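Cellulose binding domain-containing protein (Clostridium clariflavum, PDB 4B96) probably binds cellulose through this calcium-containing family 3b carbohydrate-binding module, the C-terminal part of a membrane protein belonging to a biomass-sensing system. Local coordinates at residues N11-Q14 with K19-R22; G105-T108 with E114-Q117; D120-Q125 with D134-Y139. One frame throughout, in Å; residues are numbered along the deposited sequence.

Contact 1: N11-Q14 with K19-R22; sequences NEQQ and KAIR
The loop 11-14 passes closest to the beginning of strand 20-29 where Asn11 meets Arg22, their CA atoms 5.2 Å apart. No regular backbone pairing joins the two segments here; side chains make the junction. With CG anti to the backbone N (chi1 -158°), the amide of Asn11, in the modelled one of its two conformers, swings in over the Arg22 backbone, and its OD1 takes a weak hydrogen bond from Arg22 N at 3.5 Å. In this conformer the same oxygen accepts from Gln13 N at 3.2 Å, closing an Asx turn, so one carbonyl both shapes the turn and reaches weakly to the strand. Arg22 folds back on itself at chi2 and chi3 and presents a face of its guanidinium to Glu12. The carboxylate lies stacked on that face, the two planes only 13° apart, with Glu12 OE1 3.3 Å from Arg22 NE. Because the oxygen sits above the guanidinium, this salt bridge is an electrostatic attraction and not an aimed hydrogen bond; NE itself bonds weakly to Gly105 O. All this belongs to the jelly-roll beta-sandwich of a family 3 module, in which 20-29 is an inner strand of one sheet and 11-14 part of the loop leading out of neighbouring strand 5-9. Arg22 NH2 has its stronger partner in Asp24, through a second salt bridge. In the guanidinium plane, a water accepts from Arg22 NH1 at 3.1 Å. Farther along, the aliphatic part of Gln13 lies against the strand, its CG 3.5 Å from Ala20 O and 3.8 Å from Arg22 CG.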
ATOM      1  N   ASN A  11     -11.374  11.816  -8.927  0.59 25.97           N
ATOM      2  CA  ASN A  11     -11.890  13.041  -8.289  0.59 23.77           C
ATOM      3  C   ASN A  11     -12.306  14.091  -9.328  0.59 24.39           C
ATOM      4  O   ASN A  11     -11.456  14.739  -9.971  0.59 20.83           O
ATOM      5  CB  ASN A  11     -10.830  13.655  -7.353  0.59 28.97           C
ATOM      6  CG  ASN A  11     -11.432  14.580  -6.274  0.59 31.82           C
ATOM      7  OD1 ASN A  11     -12.439  15.279  -6.519  0.59 30.06           O
ATOM      8  ND2 ASN A  11     -10.801  14.591  -5.052  0.59 26.95           N
ATOM      9  N   GLU A  12     -13.617  14.282  -9.467  1.00 23.93           N
ATOM     10  CA  GLU A  12     -14.192  15.147 -10.472  1.00 21.87           C
ATOM     11  C   GLU A  12     -13.859  16.604 -10.237  1.00 30.08           C
ATOM     12  O   GLU A  12     -13.963  17.403 -11.149  1.00 34.36           O
ATOM     13  CB  GLU A  12     -15.738  14.998 -10.467  1.00 27.82           C
ATOM     14  CG  GLU A  12     -16.217  13.639 -10.961  1.00 29.53           C
ATOM     15  CD  GLU A  12     -16.193  12.534  -9.888  1.00 30.64           C
ATOM     16  OE1 GLU A  12     -15.857  12.796  -8.724  1.00 26.85           O
ATOM     17  OE2 GLU A  12     -16.531  11.379 -10.213  1.00 35.53           O
ATOM     18  N   GLN A  13     -13.497  16.951  -8.998  1.00 29.05           N
ATOM     19  CA  GLN A  13     -13.120  18.318  -8.637  1.00 28.84           C
ATOM     20  C   GLN A  13     -11.619  18.443  -8.525  1.00 26.78           C
ATOM     21  O   GLN A  13     -11.046  18.213  -7.432  1.00 26.80           O
ATOM     22  CB  GLN A  13     -13.681  18.707  -7.252  1.00 32.32           C
ATOM     23  CG  GLN A  13     -15.178  18.460  -7.033  1.00 39.14           C
ATOM     24  CD  GLN A  13     -16.029  19.534  -7.653  1.00 47.79           C
ATOM     25  OE1 GLN A  13     -15.522  20.592  -8.023  1.00 50.06           O
ATOM     26  NE2 GLN A  13     -17.330  19.271  -7.771  1.00 50.92           N
ATOM     27  N   GLN A  14     -10.962  18.848  -9.602  1.00 21.45           N
ATOM     28  CA  GLN A  14      -9.502  18.898  -9.544  1.00 25.77           C
ATOM     29  C   GLN A  14      -8.950  20.305  -9.292  1.00 28.43           C
ATOM     30  O   GLN A  14      -7.756  20.493  -9.278  1.00 33.18           O
ATOM     31  CB  GLN A  14      -8.882  18.242 -10.772  1.00 32.91           C
ATOM     32  CG  GLN A  14      -8.973  16.704 -10.662  1.00 32.46           C
ATOM     33  CD  GLN A  14      -8.240  16.014 -11.752  1.00 41.62           C
ATOM     34  OE1 GLN A  14      -7.365  16.601 -12.403  1.00 46.90           O
ATOM     35  NE2 GLN A  14      -8.580  14.733 -11.975  1.00 47.54           N
ATOM     36  N   LYS A  19     -15.887  23.525  -3.302  1.00 24.64           N
ATOM     37  CA  LYS A  19     -16.912  23.364  -2.268  1.00 28.36           C
ATOM     38  C   LYS A  19     -17.171  21.908  -1.922  1.00 27.93           C
ATOM     39  O   LYS A  19     -17.725  21.608  -0.852  1.00 27.42           O
ATOM     40  CB  LYS A  19     -18.197  24.061  -2.664  1.00 34.37           C
ATOM     41  CG  LYS A  19     -18.002  25.562  -2.596  1.00 44.76           C
ATOM     42  CD  LYS A  19     -19.287  26.350  -2.848  1.00 52.63           C
ATOM     43  CE  LYS A  19     -19.009  27.844  -2.926  1.00 57.92           C
ATOM     44  NZ  LYS A  19     -20.336  28.545  -2.954  1.00 66.27           N
ATOM     45  N   ALA A  20     -16.745  20.997  -2.793  1.00 19.85           N
ATOM     46  CA  ALA A  20     -16.976  19.598  -2.542  1.00 21.03           C
ATOM     47  C   ALA A  20     -15.676  18.835  -2.745  1.00 22.81           C
ATOM     48  O   ALA A  20     -14.880  19.142  -3.654  1.00 22.06           O
ATOM     49  CB  ALA A  20     -18.103  19.051  -3.450  1.00 19.71           C
ATOM     50  N   ILE A  21     -15.445  17.832  -1.904  1.00 20.88           N
ATOM     51  CA  ILE A  21     -14.382  16.904  -2.141  1.00 18.08           C
ATOM     52  C   ILE A  21     -15.037  15.611  -2.654  1.00 22.77           C
ATOM     53  O   ILE A  21     -16.003  15.133  -2.044  1.00 18.23           O
ATOM     54  CB  ILE A  21     -13.593  16.638  -0.832  1.00 18.55           C
ATOM     55  CG1 ILE A  21     -12.689  17.861  -0.542  1.00 21.18           C
ATOM     56  CG2 ILE A  21     -12.711  15.330  -0.995  1.00 15.62           C
ATOM     57  CD1 ILE A  21     -11.988  17.761   0.865  1.00 20.34           C
ATOM     58  N   ARG A  22     -14.573  15.071  -3.786  1.00 20.20           N
ATOM     59  CA  ARG A  22     -15.177  13.818  -4.293  1.00 19.78           C
ATOM     60  C   ARG A  22     -14.324  12.639  -3.916  1.00 20.75           C
ATOM     61  O   ARG A  22     -13.138  12.569  -4.294  1.00 20.75           O
ATOM     62  CB  ARG A  22     -15.389  13.891  -5.808  1.00 17.77           C
ATOM     63  CG  ARG A  22     -16.387  15.001  -6.138  1.00 20.54           C
ATOM     64  CD  ARG A  22     -17.849  14.548  -5.764  1.00 24.00           C
ATOM     65  NE  ARG A  22     -18.288  13.351  -6.492  1.00 22.98           N
ATOM     66  CZ  ARG A  22     -18.821  13.385  -7.699  1.00 22.52           C
ATOM     67  NH1 ARG A  22     -18.994  14.553  -8.310  1.00 21.01           N
ATOM     68  NH2 ARG A  22     -19.158  12.249  -8.314  1.00 23.08           N
TER
HETATM   69  O   HOH W   1     -19.141  17.516  -7.422  1.00 26.32           O

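Contact 2: G105-T108 with E114-Q117; sequences GAIT and EFNQ. With CA (calcium ion), chain E.
Phe115 turns its CG anti to its own carbonyl carbon (chi1 -63°), which sends the ring across to strand 100-109; on that strand Ile107, with chi1 at 54°, brings the end of its side chain nearer to the ring. The phenyl group arrives edge first. Its CE2 comes within 3.4 Å of Ile107 O and 3.8 Å of Thr108 CA, both of them near the ring plane, so the ring rim rests on the backbone of the strand. The apolar side chains meet more loosely, Ile107 CG1 lying 4.4 Å from Phe115 CZ. No hydrogen bond joins the two segments, and the nearest CA atoms, those of Thr108 and Phe115, remain 8.1 Å apart: the aromatic side chain spans the gap. Ile21 and Ile53, from the strands flanking 100-109, also pack on Phe115, making it part of a buried apolar cluster. Asn116, next in the chain, binds calcium through its backbone O at 2.2 Å, while its N donates to a metal-bound water at 2.9 Å. The backbone O of Lys47 and OD1 of Asp119 and Asp120 are the other protein ligands, completing with three waters the seven-coordinate calcium site of this family 3 carbohydrate-binding module.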
ATOM      1  N   GLY A 105     -19.518   9.759  -4.316  1.00 19.74           N
ATOM      2  CA  GLY A 105     -20.183  10.736  -3.462  1.00 18.57           C
ATOM      3  C   GLY A 105     -19.234  11.845  -3.100  1.00 19.94           C
ATOM      4  O   GLY A 105     -18.131  11.935  -3.639  1.00 19.50           O
ATOM      5  N   ALA A 106     -19.680  12.692  -2.178  1.00 20.23           N
ATOM      6  CA  ALA A 106     -18.959  13.894  -1.847  1.00 19.25           C
ATOM      7  C   ALA A 106     -18.963  14.114  -0.334  1.00 22.83           C
ATOM      8  O   ALA A 106     -19.832  13.579   0.402  1.00 20.51           O
ATOM      9  CB  ALA A 106     -19.645  15.107  -2.565  1.00 15.60           C
ATOM     10  N   ILE A 107     -18.024  14.938   0.137  1.00 22.24           N
ATOM     11  CA  ILE A 107     -18.244  15.637   1.409  1.00 17.72           C
ATOM     12  C   ILE A 107     -18.186  17.169   1.180  1.00 20.40           C
ATOM     13  O   ILE A 107     -17.491  17.635   0.266  1.00 18.70           O
ATOM     14  CB  ILE A 107     -17.160  15.264   2.462  1.00 23.33           C
ATOM     15  CG1 ILE A 107     -15.749  15.490   1.902  1.00 20.43           C
ATOM     16  CG2 ILE A 107     -17.390  13.840   2.968  1.00 20.97           C
ATOM     17  CD1 ILE A 107     -14.613  15.290   2.950  1.00 24.81           C
ATOM     18  N   THR A 108     -18.912  17.923   1.995  1.00 17.97           N
ATOM     19  CA  THR A 108     -19.004  19.376   1.847  1.00 20.35           C
ATOM     20  C   THR A 108     -18.970  19.910   3.271  1.00 21.43           C
ATOM     21  O   THR A 108     -19.309  19.184   4.205  1.00 22.47           O
ATOM     22  CB  THR A 108     -20.374  19.751   1.179  1.00 27.43           C
ATOM     23  OG1 THR A 108     -21.449  19.093   1.895  1.00 26.31           O
ATOM     24  CG2 THR A 108     -20.410  19.262  -0.288  1.00 24.30           C
ATOM     25  N   GLU A 114     -15.425  26.811   0.950  1.00 23.12           N
ATOM     26  CA  GLU A 114     -14.550  25.960   0.134  1.00 23.63           C
ATOM     27  C   GLU A 114     -13.460  25.253   0.930  1.00 22.49           C
ATOM     28  O   GLU A 114     -12.868  25.827   1.862  1.00 22.75           O
ATOM     29  CB  GLU A 114     -13.855  26.810  -0.943  1.00 27.95           C
ATOM     30  CG  GLU A 114     -14.772  27.168  -2.131  1.00 38.02           C
ATOM     31  CD  GLU A 114     -14.051  28.033  -3.199  1.00 50.43           C
ATOM     32  OE1 GLU A 114     -13.116  28.804  -2.841  1.00 47.79           O
ATOM     33  OE2 GLU A 114     -14.423  27.921  -4.376  1.00 54.98           O
ATOM     34  N   PHE A 115     -13.184  24.014   0.527  1.00 21.12           N
ATOM     35  CA  PHE A 115     -11.961  23.334   0.959  1.00 23.24           C
ATOM     36  C   PHE A 115     -10.756  23.836   0.139  1.00 25.81           C
ATOM     37  O   PHE A 115     -10.927  24.330  -0.986  1.00 25.83           O
ATOM     38  CB  PHE A 115     -12.053  21.831   0.674  1.00 21.97           C
ATOM     39  CG  PHE A 115     -13.131  21.144   1.417  1.00 21.98           C
ATOM     40  CD1 PHE A 115     -12.985  20.847   2.769  1.00 20.86           C
ATOM     41  CD2 PHE A 115     -14.285  20.713   0.750  1.00 22.12           C
ATOM     42  CE1 PHE A 115     -14.001  20.146   3.478  1.00 21.20           C
ATOM     43  CE2 PHE A 115     -15.306  20.028   1.434  1.00 24.40           C
ATOM     44  CZ  PHE A 115     -15.177  19.731   2.813  1.00 23.99           C
ATOM     45  N   ASN A 116      -9.549  23.656   0.698  1.00 21.66           N
ATOM     46  CA  ASN A 116      -8.312  23.755  -0.051  1.00 23.50           C
ATOM     47  C   ASN A 116      -7.763  22.341  -0.118  1.00 27.16           C
ATOM     48  O   ASN A 116      -7.322  21.783   0.909  1.00 21.86           O
ATOM     49  CB  ASN A 116      -7.324  24.674   0.703  1.00 25.41           C
ATOM     50  CG  ASN A 116      -5.905  24.648   0.084  1.00 34.40           C
ATOM     51  OD1 ASN A 116      -5.701  24.156  -1.034  1.00 29.18           O
ATOM     52  ND2 ASN A 116      -4.921  25.163   0.823  1.00 42.36           N
ATOM     53  N   GLN A 117      -7.810  21.726  -1.289  1.00 19.41           N
ATOM     54  CA  GLN A 117      -7.478  20.346  -1.420  1.00 20.26           C
ATOM     55  C   GLN A 117      -5.981  20.109  -1.540  1.00 20.51           C
ATOM     56  O   GLN A 117      -5.529  18.951  -1.528  1.00 19.63           O
ATOM     57  CB  GLN A 117      -8.119  19.803  -2.685  1.00 20.80           C
ATOM     58  CG  GLN A 117      -9.632  19.966  -2.706  1.00 22.37           C
ATOM     59  CD  GLN A 117     -10.281  19.067  -3.784  1.00 21.38           C
ATOM     60  OE1 GLN A 117     -10.485  17.901  -3.539  1.00 19.34           O
ATOM     61  NE2 GLN A 117     -10.571  19.622  -4.952  1.00 22.38           N
TER
HETATM   62 CA    CA E1155      -7.380  20.781   2.911  1.00 25.95          CA
HETATM   63  O   HOH W   2      -9.155  22.472   3.327  1.00 20.90           O
HETATM   64  O   HOH W   3      -9.448  19.766   2.359  1.00 21.63           O
HETATM   65  O   HOH W   4      -6.261  22.677   4.293  1.00 27.04           O

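Contact 3: D120-Q125 with D134-Y139; sequences DWSFLQ and DKMTVY. With CA (calcium ion), chain E.
Lys135 lays its side chain across a face of the Trp121 indole at about a right angle. Its CE sits over the five-membered ring, 3.6 Å from the centroid, in a CH-pi contact, and the ammonium goes on toward the six-membered ring, where NZ stands 4.3 Å from the centroid and 21° off the normal, a cation-pi interaction. A bend at chi3 (80°) turns the end of the otherwise extended chain back over the indole and close to the backbone, so that NZ gives a weak hydrogen bond to Trp121 O at 3.0 Å. NZ also donates to a water and, across the assembly, to Ser1 O of the second subunit; these three oxygens, one of them from the second subunit, probably help to stabilise the charge. Beside it, Ser122 OG donates to Lys135 O at 2.7 Å, approaching 32° out of the carbonyl plane, and its CB rests on Met136 CG.

Farther out, Trp121 NE1 is anchored on Ile148 O near the C-terminus, and Ser122 OG receives a hydrogen bond from Tyr45 N of strand 40-47, the neighbour of 136-140.

On the loop side, a type I beta turn from Asp120 to Phe123, closed by Phe123 N to Asp120 O at 3.1 Å, sets the direction of Trp121 and Ser122. At the first position of the turn, Asp120 OD1 binds calcium at 2.5 Å, and OD2 accepts from a metal-bound water at 2.6 Å. The turn thus packs against the residues leading into strand 136-140 while its first residue binds calcium, in the metal site of the family 3 carbohydrate-binding module.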
ATOM      1  N   ASP A 120      -4.289  17.833   0.966  1.00 20.83           N
ATOM      2  CA  ASP A 120      -5.034  16.640   1.365  1.00 19.79           C
ATOM      3  C   ASP A 120      -4.316  15.393   0.853  1.00 20.40           C
ATOM      4  O   ASP A 120      -4.057  15.237  -0.377  1.00 19.92           O
ATOM      5  CB  ASP A 120      -6.457  16.659   0.764  1.00 18.00           C
ATOM      6  CG  ASP A 120      -7.317  17.777   1.310  1.00 21.87           C
ATOM      7  OD1 ASP A 120      -6.953  18.431   2.316  1.00 17.29           O
ATOM      8  OD2 ASP A 120      -8.412  17.995   0.732  1.00 21.71           O
ATOM      9  N   TRP A 121      -3.969  14.492   1.761  1.00 18.42           N
ATOM     10  CA  TRP A 121      -3.196  13.303   1.359  1.00 21.15           C
ATOM     11  C   TRP A 121      -3.881  12.539   0.183  1.00 20.93           C
ATOM     12  O   TRP A 121      -3.206  12.091  -0.751  1.00 17.80           O
ATOM     13  CB  TRP A 121      -3.048  12.365   2.580  1.00 16.48           C
ATOM     14  CG  TRP A 121      -2.223  11.058   2.365  1.00 13.32           C
ATOM     15  CD1 TRP A 121      -2.722   9.783   2.127  1.00 15.90           C
ATOM     16  CD2 TRP A 121      -0.803  10.934   2.380  1.00 19.39           C
ATOM     17  NE1 TRP A 121      -1.669   8.889   1.984  1.00 14.55           N
ATOM     18  CE2 TRP A 121      -0.490   9.564   2.160  1.00 19.37           C
ATOM     19  CE3 TRP A 121       0.241  11.850   2.582  1.00 18.65           C
ATOM     20  CZ2 TRP A 121       0.823   9.078   2.164  1.00 19.30           C
ATOM     21  CZ3 TRP A 121       1.536  11.375   2.583  1.00 22.22           C
ATOM     22  CH2 TRP A 121       1.821   9.999   2.359  1.00 20.34           C
ATOM     23  N   SER A 122      -5.194  12.369   0.228  1.00 16.69           N
ATOM     24  CA  SER A 122      -5.839  11.512  -0.794  1.00 16.95           C
ATOM     25  C   SER A 122      -6.122  12.216  -2.127  1.00 18.06           C
ATOM     26  O   SER A 122      -6.658  11.591  -3.032  1.00 20.16           O
ATOM     27  CB  SER A 122      -7.150  10.900  -0.235  1.00 14.33           C
ATOM     28  OG  SER A 122      -6.828   9.963   0.788  1.00 16.21           O
ATOM     29  N   PHE A 123      -5.816  13.516  -2.220  1.00 20.17           N
ATOM     30  CA  PHE A 123      -6.193  14.332  -3.382  1.00 20.43           C
ATOM     31  C   PHE A 123      -5.462  13.879  -4.659  1.00 22.98           C
ATOM     32  O   PHE A 123      -4.227  13.785  -4.673  1.00 19.68           O
ATOM     33  CB  PHE A 123      -5.880  15.781  -3.107  1.00 17.36           C
ATOM     34  CG  PHE A 123      -6.210  16.734  -4.245  1.00 17.34           C
ATOM     35  CD1 PHE A 123      -7.489  16.745  -4.855  1.00 15.52           C
ATOM     36  CD2 PHE A 123      -5.278  17.636  -4.666  1.00 23.75           C
ATOM     37  CE1 PHE A 123      -7.762  17.671  -5.878  1.00 19.17           C
ATOM     38  CE2 PHE A 123      -5.561  18.558  -5.662  1.00 26.25           C
ATOM     39  CZ  PHE A 123      -6.785  18.552  -6.273  1.00 22.22           C
ATOM     40  N   LEU A 124      -6.224  13.616  -5.726  1.00 21.29           N
ATOM     41  CA  LEU A 124      -5.626  13.060  -6.966  1.00 21.52           C
ATOM     42  C   LEU A 124      -5.882  14.006  -8.131  1.00 25.49           C
ATOM     43  O   LEU A 124      -7.027  14.282  -8.481  1.00 26.61           O
ATOM     44  CB  LEU A 124      -6.167  11.630  -7.250  1.00 27.63           C
ATOM     45  CG  LEU A 124      -5.779  10.891  -8.549  1.00 30.16           C
ATOM     46  CD1 LEU A 124      -4.293  10.941  -8.771  1.00 27.34           C
ATOM     47  CD2 LEU A 124      -6.265   9.374  -8.550  1.00 22.84           C
ATOM     48  N   GLN A 125      -4.817  14.523  -8.722  1.00 22.50           N
ATOM     49  CA  GLN A 125      -4.917  15.425  -9.876  1.00 29.46           C
ATOM     50  C   GLN A 125      -4.252  14.833 -11.089  1.00 30.23           C
ATOM     51  O   GLN A 125      -3.400  13.969 -10.956  1.00 32.89           O
ATOM     52  CB  GLN A 125      -4.110  16.687  -9.613  1.00 35.02           C
ATOM     53  CG  GLN A 125      -4.781  17.646  -8.798  1.00 34.25           C
ATOM     54  CD  GLN A 125      -3.964  18.899  -8.723  1.00 39.73           C
ATOM     55  OE1 GLN A 125      -2.793  18.857  -8.316  1.00 41.75           O
ATOM     56  NE2 GLN A 125      -4.556  20.015  -9.126  1.00 32.48           N
ATOM     57  N   ASP A 134      -3.096   4.619  -4.559  0.60 18.23           N
ATOM     58  CA  ASP A 134      -2.642   4.062  -3.284  0.60 18.83           C
ATOM     59  C   ASP A 134      -2.598   5.068  -2.143  0.60 17.99           C
ATOM     60  O   ASP A 134      -1.918   4.790  -1.148  0.60 13.08           O
ATOM     61  CB  ASP A 134      -1.226   3.477  -3.435  0.60 23.09           C
ATOM     62  CG  ASP A 134      -0.242   4.456  -4.018  0.60 22.77           C
ATOM     63  OD1 ASP A 134      -0.509   5.669  -4.021  0.60 23.76           O
ATOM     64  OD2 ASP A 134       0.826   4.009  -4.473  0.60 25.69           O
ATOM     65  N   LYS A 135      -3.282   6.221  -2.282  1.00 14.69           N
ATOM     66  CA  LYS A 135      -3.362   7.208  -1.185  1.00 19.56           C
ATOM     67  C   LYS A 135      -4.739   7.240  -0.566  1.00 16.78           C
ATOM     68  O   LYS A 135      -5.039   8.054   0.304  1.00 15.75           O
ATOM     69  CB  LYS A 135      -2.875   8.621  -1.620  1.00 17.86           C
ATOM     70  CG  LYS A 135      -1.379   8.564  -2.066  1.00 18.75           C
ATOM     71  CD  LYS A 135      -0.881   9.969  -2.400  1.00 21.79           C
ATOM     72  CE  LYS A 135      -0.519  10.745  -1.128  1.00 28.09           C
ATOM     73  NZ  LYS A 135      -0.343  12.193  -1.460  1.00 28.12           N
ATOM     74  N   MET A 136      -5.588   6.296  -0.954  1.00 15.00           N
ATOM     75  CA  MET A 136      -6.761   5.995  -0.137  1.00 20.28           C
ATOM     76  C   MET A 136      -6.572   4.599   0.426  1.00 18.85           C
ATOM     77  O   MET A 136      -5.955   3.769  -0.247  1.00 19.63           O
ATOM     78  CB  MET A 136      -8.073   6.047  -0.977  1.00 17.18           C
ATOM     79  CG  MET A 136      -8.432   7.512  -1.334  1.00 19.49           C
ATOM     80  SD  MET A 136      -9.858   7.530  -2.442  1.00 18.58           S
ATOM     81  CE  MET A 136     -11.177   6.825  -1.460  1.00 14.01           C
ATOM     82  N   THR A 137      -7.084   4.330   1.637  1.00 19.16           N
ATOM     83  CA  THR A 137      -6.861   3.001   2.229  1.00 17.80           C
ATOM     84  C   THR A 137      -8.124   2.131   2.332  1.00 16.99           C
ATOM     85  O   THR A 137      -9.236   2.639   2.453  1.00 19.11           O
ATOM     86  CB  THR A 137      -6.247   3.109   3.617  1.00 12.64           C
ATOM     87  OG1 THR A 137      -6.970   4.060   4.399  1.00 15.71           O
ATOM     88  CG2 THR A 137      -4.749   3.616   3.485  1.00 14.35           C
ATOM     89  N   VAL A 138      -7.924   0.811   2.358  1.00 17.82           N
ATOM     90  CA  VAL A 138      -9.042  -0.117   2.539  1.00 16.51           C
ATOM     91  C   VAL A 138      -8.652  -1.075   3.658  1.00 15.45           C
ATOM     92  O   VAL A 138      -7.489  -1.540   3.721  1.00 15.84           O
ATOM     93  CB  VAL A 138      -9.346  -0.954   1.226  1.00 16.90           C
ATOM     94  CG1 VAL A 138     -10.627  -1.772   1.449  1.00 17.33           C
ATOM     95  CG2 VAL A 138      -9.525  -0.027   0.045  1.00 15.26           C
ATOM     96  N   TYR A 139      -9.624  -1.390   4.499  1.00 16.85           N
ATOM     97  CA  TYR A 139      -9.450  -2.321   5.591  1.00 19.52           C
ATOM     98  C   TYR A 139     -10.507  -3.400   5.510  1.00 20.45           C
ATOM     99  O   TYR A 139     -11.668  -3.129   5.233  1.00 22.63           O
ATOM    100  CB  TYR A 139      -9.609  -1.641   6.970  1.00 18.75           C
ATOM    101  CG  TYR A 139      -8.690  -0.461   7.080  1.00 23.20           C
ATOM    102  CD1 TYR A 139      -9.008   0.724   6.410  1.00 20.16           C
ATOM    103  CD2 TYR A 139      -7.458  -0.551   7.785  1.00 24.08           C
ATOM    104  CE1 TYR A 139      -8.155   1.807   6.425  1.00 20.93           C
ATOM    105  CE2 TYR A 139      -6.579   0.560   7.853  1.00 24.39           C
ATOM    106  CZ  TYR A 139      -6.948   1.735   7.167  1.00 22.73           C
ATOM    107  OH  TYR A 139      -6.145   2.869   7.129  1.00 24.41           O
TER
HETATM  108 CA    CA E1155      -7.380  20.781   2.911  1.00 25.95          CA
HETATM  109  O   HOH W   3      -9.448  19.766   2.359  1.00 21.63           O
HETATM  110  O   HOH W   5      -2.109  13.970  -2.995  1.00 34.24           O
HETATM  111  O   HOH W   2      -9.155  22.472   3.327  1.00 20.90           O
HETATM  112  O   HOH W   4      -6.261  22.677   4.293  1.00 27.04           O

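How the contacts relate
The contacts follow one another along the chain, each closing before the next opens. Contacts 1 and 2 have centres about 6 Å apart and share one sheet, in which strands 20-29 and 100-109 are antiparallel neighbours; Ile21 O and Ile107 N, 3.0 Å apart, probably hydrogen-bond between them. Contact 3, centred about 13 Å from contact 1 and 14 Å from contact 2, reaches the other sheet through strand 136-140. Calcium and its three waters are common to contacts 2 and 3, while Phe123 packs against Gln13, Gln14 and Gln117. Segments 114-117 and 120-125 thus supply ligands to the metal, which links the end of strand 40-47 to the 116-120 region, and 11-14 packs beside them.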